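Local coordinates for YARHG domain-containing protein (Legionella pneumophila subsp. pneumophila, PDB 4G2A) that is of unknown function, joining a DUF4424 region to a C-terminal YARHG domain, and is only tentatively regarded as a nutrient-binding protein, at residues S11-V16 with F50-T55; D94-V97 with K102-S105. All coordinates share one frame; numbering follows the deposited sequence.

Interaction 1. Residues S11-V16 with F50-T55; sequences SLPIPV and FTFKNT
Pro13 and Phe50 mark the nearest backbone approach, their CA atoms 8.6 Å apart, so the chains of 11-16 and 50-55 do not pair as strands and meet through side chains alone. Pro13 sets the CD-CG edge of its tilted ring over one face of the Phe50 ring. Its CD stands 3.6 Å from the centroid of the Phe50 ring and 14° off the ring normal, a CH-pi contact, while CG leans to the CD2 and CE2 side. Phe50 presents that face because its CG sits anti to the carbonyl carbon, beside the backbone N (chi1 -43°). Leu12 reaches the same ring obliquely, its CD2 3.7 Å from Phe50 CE1. Pro13 CG also meets Phe52, here at the ring edge and in its plane, 3.9 Å from CZ of Phe52. Around them, His141 meets Phe50 edge-to-face, and Trp167 contacts the Phe52 ring while its NE1 donates to Pro13 O. All four touching residues are buried. Phe50 and Phe52 both point toward 11-16, since side chains two apart on strand 43-54 share a face: apolar packing between strands in the core of a β-rich domain.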
loop_
_atom_site.group_PDB
_atom_site.type_symbol
_atom_site.label_atom_id
_atom_site.label_comp_id
_atom_site.label_asym_id
_atom_site.label_seq_id
_atom_site.Cartn_x
_atom_site.Cartn_y
_atom_site.Cartn_z
ATOM N N SER A 11 3.899 -6.386 9.005
ATOM C CA SER A 11 3.621 -6.415 10.441
ATOM C C SER A 11 4.920 -6.355 11.220
ATOM O O SER A 11 5.947 -6.863 10.741
ATOM C CB SER A 11 2.860 -7.687 10.817
ATOM O OG SER A 11 1.481 -7.647 10.485
ATOM N N LEU A 12 4.880 -5.734 12.414
ATOM C CA LEU A 12 6.028 -5.712 13.332
ATOM C C LEU A 12 6.334 -7.152 13.789
ATOM O O LEU A 12 5.381 -7.942 13.870
ATOM C CB LEU A 12 5.720 -4.850 14.600
ATOM C CG LEU A 12 5.840 -3.341 14.521
ATOM C CD1 LEU A 12 5.498 -2.732 15.844
ATOM C CD2 LEU A 12 7.246 -2.894 14.115
ATOM N N PRO A 13 7.585 -7.532 14.141
ATOM C CA PRO A 13 7.778 -8.857 14.755
ATOM C C PRO A 13 7.111 -8.839 16.125
ATOM O O PRO A 13 6.985 -7.767 16.733
ATOM C CB PRO A 13 9.309 -9.003 14.871
ATOM C CG PRO A 13 9.903 -7.796 14.253
ATOM C CD PRO A 13 8.830 -6.741 14.192
ATOM N N ILE A 14 6.622 -9.982 16.597
ATOM C CA ILE A 14 5.979 -9.985 17.902
ATOM C C ILE A 14 6.559 -11.101 18.775
ATOM O O ILE A 14 7.002 -12.117 18.241
ATOM C CB ILE A 14 4.431 -10.076 17.783
ATOM C CG1 ILE A 14 3.961 -11.345 17.076
ATOM C CG2 ILE A 14 3.847 -8.841 17.131
ATOM C CD1 ILE A 14 3.002 -12.107 17.871
ATOM N N PRO A 15 6.516 -10.973 20.116
ATOM C CA PRO A 15 6.969 -12.093 20.955
ATOM C C PRO A 15 5.847 -13.115 21.184
ATOM O O PRO A 15 4.674 -12.747 21.237
ATOM C CB PRO A 15 7.375 -11.414 22.267
ATOM C CG PRO A 15 6.624 -10.106 22.306
ATOM C CD PRO A 15 6.031 -9.838 20.939
ATOM N N VAL A 16 6.219 -14.404 21.326
ATOM C CA VAL A 16 5.301 -15.515 21.589
ATOM C C VAL A 16 4.783 -15.383 23.041
ATOM O O VAL A 16 3.591 -15.583 23.282
ATOM C CB VAL A 16 5.997 -16.880 21.318
ATOM C CG1 VAL A 16 5.092 -18.059 21.675
ATOM C CG2 VAL A 16 6.448 -16.984 19.866
ATOM N N PHE A 50 14.872 -3.591 12.700
ATOM C CA PHE A 50 14.383 -3.458 14.067
ATOM C C PHE A 50 15.528 -3.625 15.024
ATOM O O PHE A 50 16.392 -4.488 14.825
ATOM C CB PHE A 50 13.294 -4.507 14.398
ATOM C CG PHE A 50 12.257 -4.742 13.334
ATOM C CD1 PHE A 50 11.117 -3.945 13.261
ATOM C CD2 PHE A 50 12.426 -5.744 12.386
ATOM C CE1 PHE A 50 10.174 -4.129 12.232
ATOM C CE2 PHE A 50 11.486 -5.929 11.367
ATOM C CZ PHE A 50 10.359 -5.124 11.306
ATOM N N THR A 51 15.526 -2.822 16.077
ATOM C CA THR A 51 16.554 -2.881 17.108
ATOM C C THR A 51 15.830 -3.231 18.390
ATOM O O THR A 51 14.867 -2.559 18.753
ATOM C CB THR A 51 17.339 -1.548 17.165
ATOM O OG1 THR A 51 17.771 -1.176 15.857
ATOM C CG2 THR A 51 18.522 -1.605 18.066
ATOM N N PHE A 52 16.247 -4.305 19.031
ATOM C CA PHE A 52 15.667 -4.792 20.284
ATOM C C PHE A 52 16.695 -4.756 21.371
ATOM O O PHE A 52 17.854 -5.069 21.101
ATOM C CB PHE A 52 15.158 -6.233 20.130
ATOM C CG PHE A 52 13.987 -6.401 19.195
ATOM C CD1 PHE A 52 12.686 -6.258 19.656
ATOM C CD2 PHE A 52 14.184 -6.743 17.866
ATOM C CE1 PHE A 52 11.607 -6.429 18.796
ATOM C CE2 PHE A 52 13.107 -6.918 17.006
ATOM C CZ PHE A 52 11.822 -6.775 17.475
ATOM N N LYS A 53 16.294 -4.413 22.601
ATOM C CA LYS A 53 17.231 -4.424 23.713
ATOM C C LYS A 53 16.747 -5.329 24.870
ATOM O O LYS A 53 15.611 -5.205 25.343
ATOM C CB LYS A 53 17.542 -3.007 24.241
ATOM C CG LYS A 53 18.766 -3.019 25.165
ATOM C CD LYS A 53 19.071 -1.689 25.825
ATOM C CE LYS A 53 20.018 -1.820 27.012
ATOM N NZ LYS A 53 19.291 -2.153 28.279
ATOM N N ASN A 54 17.646 -6.222 25.333
ATOM C CA ASN A 54 17.428 -7.043 26.506
ATOM C C ASN A 54 17.628 -6.132 27.730
ATOM O O ASN A 54 18.724 -5.607 27.919
ATOM C CB ASN A 54 18.389 -8.237 26.525
ATOM C CG ASN A 54 18.236 -9.121 27.748
ATOM O OD1 ASN A 54 17.238 -9.066 28.458
ATOM N ND2 ASN A 54 19.191 -9.990 27.992
ATOM N N THR A 55 16.570 -5.899 28.522
ATOM C CA THR A 55 16.680 -4.990 29.663
ATOM C C THR A 55 17.117 -5.718 30.941
ATOM O O THR A 55 17.352 -5.058 31.961
ATOM C CB THR A 55 15.383 -4.221 29.882
ATOM O OG1 THR A 55 14.368 -5.128 30.307
ATOM C CG2 THR A 55 14.956 -3.447 28.655
#

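Interaction 2. Residues D94-V97 with K102-S105; sequences DFLV and KQVS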
loop_
_atom_site.group_PDB
_atom_site.type_symbol
_atom_site.label_atom_id
_atom_site.label_comp_id
_atom_site.label_asym_id
_atom_site.label_seq_id
_atom_site.Cartn_x
_atom_site.Cartn_y
_atom_site.Cartn_z
ATOM N N ASP A 94 8.500 -14.505 -0.434
ATOM C CA ASP A 94 9.958 -14.604 -0.286
ATOM C C ASP A 94 10.424 -13.912 0.987
ATOM O O ASP A 94 11.321 -13.067 0.963
ATOM C CB ASP A 94 10.689 -14.050 -1.536
ATOM C CG ASP A 94 10.192 -14.656 -2.844
ATOM O OD1 ASP A 94 10.264 -15.902 -2.991
ATOM O OD2 ASP A 94 9.704 -13.891 -3.707
ATOM N N PHE A 95 9.768 -14.248 2.091
ATOM C CA PHE A 95 10.108 -13.747 3.409
ATOM C C PHE A 95 11.475 -14.256 3.801
ATOM O O PHE A 95 11.724 -15.465 3.791
ATOM C CB PHE A 95 9.064 -14.180 4.439
ATOM C CG PHE A 95 9.378 -13.701 5.835
ATOM C CD1 PHE A 95 9.060 -12.401 6.231
ATOM C CD2 PHE A 95 9.990 -14.548 6.759
ATOM C CE1 PHE A 95 9.362 -11.949 7.522
ATOM C CE2 PHE A 95 10.269 -14.103 8.057
ATOM C CZ PHE A 95 9.953 -12.806 8.429
ATOM N N LEU A 96 12.365 -13.317 4.115
ATOM C CA LEU A 96 13.712 -13.566 4.585
ATOM C C LEU A 96 13.928 -12.785 5.876
ATOM O O LEU A 96 13.662 -11.580 5.900
ATOM C CB LEU A 96 14.765 -13.152 3.534
ATOM C CG LEU A 96 14.738 -13.817 2.163
ATOM C CD1 LEU A 96 15.705 -13.113 1.236
ATOM C CD2 LEU A 96 15.047 -15.324 2.249
ATOM N N VAL A 97 14.411 -13.466 6.937
ATOM C CA VAL A 97 14.738 -12.866 8.227
ATOM C C VAL A 97 16.206 -13.163 8.562
ATOM O O VAL A 97 16.691 -14.286 8.352
ATOM C CB VAL A 97 13.760 -13.263 9.381
ATOM C CG1 VAL A 97 13.560 -14.776 9.491
ATOM C CG2 VAL A 97 14.175 -12.658 10.721
ATOM N N LYS A 102 22.758 -12.326 10.266
ATOM C CA LYS A 102 22.863 -13.724 9.826
ATOM C C LYS A 102 21.465 -14.263 9.478
ATOM O O LYS A 102 20.559 -14.235 10.327
ATOM C CB LYS A 102 23.532 -14.602 10.892
ATOM C CG LYS A 102 23.701 -16.064 10.467
ATOM C CD LYS A 102 24.350 -16.861 11.581
ATOM C CE LYS A 102 24.230 -18.350 11.396
ATOM N NZ LYS A 102 24.663 -19.089 12.617
ATOM N N GLN A 103 21.304 -14.782 8.238
ATOM C CA GLN A 103 20.040 -15.337 7.753
ATOM C C GLN A 103 19.661 -16.603 8.544
ATOM O O GLN A 103 20.493 -17.493 8.747
ATOM C CB GLN A 103 20.062 -15.608 6.235
ATOM C CG GLN A 103 18.636 -15.812 5.688
ATOM C CD GLN A 103 18.545 -16.199 4.232
ATOM O OE1 GLN A 103 18.965 -15.462 3.332
ATOM N NE2 GLN A 103 17.874 -17.311 3.967
ATOM N N VAL A 104 18.407 -16.649 9.029
ATOM C CA VAL A 104 17.939 -17.767 9.842
ATOM C C VAL A 104 16.753 -18.465 9.193
ATOM O O VAL A 104 15.989 -17.831 8.456
ATOM C CB VAL A 104 17.595 -17.352 11.308
ATOM C CG1 VAL A 104 18.808 -16.782 12.034
ATOM C CG2 VAL A 104 16.416 -16.389 11.375
ATOM N N SER A 105 16.585 -19.766 9.508
ATOM C CA SER A 105 15.418 -20.551 9.102
ATOM C C SER A 105 14.192 -20.014 9.831
ATOM O O SER A 105 14.237 -19.790 11.041
ATOM C CB SER A 105 15.601 -22.032 9.437
ATOM O OG SER A 105 16.703 -22.608 8.758
HETATM O O HOH W 1 15.049 -16.650 6.495
#
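Val97 and Val104 face each other across a strand pair that is strongly splayed: the axes of 95-97 and 102-104 approach to 6.3 Å, but their directions differ by 128°, well short of antiparallel.

The direct backbone bond runs from Val104 N to Val97 O, 3.0 Å long and nearly straight, with 174° at the hydrogen. Val97 O also receives a CA-H...O contact from Gln103 CA at 3.6 Å. A water bridges the same two valines. It accepts from Val97 N at 3.3 Å and donates to Val104 O at 2.5 Å, a distance short enough to be treated with caution. The water therefore stands where the return bond of a regular pair would be expected, in keeping with the splay.

Strands 95-99 and 102-110 form a β hairpin, and the two segments lie on its arms within the DUF4424 region. Beyond it, Leu96 bonds through its backbone to Asp142 of strand 136-150, so the hairpin is continued by a neighbouring strand.

Apolar contact falls on the face carrying the two valines. Val97 CG1 meets Val104 CG2 at 3.8 Å, the side chains crossing at a slant; each of these methyls lies between its own backbone N and carbonyl carbon (chi1 51° for Val97). Trp127 of strand 123-131 touches both valines, and Phe95 stacks on Phe66.

Mixed contact occurs at the exposed margin. Leu96 CD2 sits over a face of the Gln103 amide, 3.9 Å from Gln103 NE2, with OE1 only slightly farther, and the two side chains slant across each other. Gln103 gets there with CG turned away from its backbone N and the chain extended beyond it, a course that also carries its CG past Val97 O.

In the fold
Interaction 1 is buried throughout, whereas interaction 2 lies at the surface, with three of its five touching residues exposed. Their centres are 16 Å apart and their nearest atoms about 7 Å, so they do not touch, yet both lie in the DUF4424 region. The first joins strands 10-15 and 43-54, which are not hydrogen-bonded neighbours, by rings and methyl groups; the second joins the arms of a hairpin by one backbone hydrogen bond, a water bridge and side-chain contacts. Strand 136-150 relates them: it pairs with 43-54 and with 95-99, and its His141 meets both Phe50 of interaction 1 and Phe95 of interaction 2 edge-to-face.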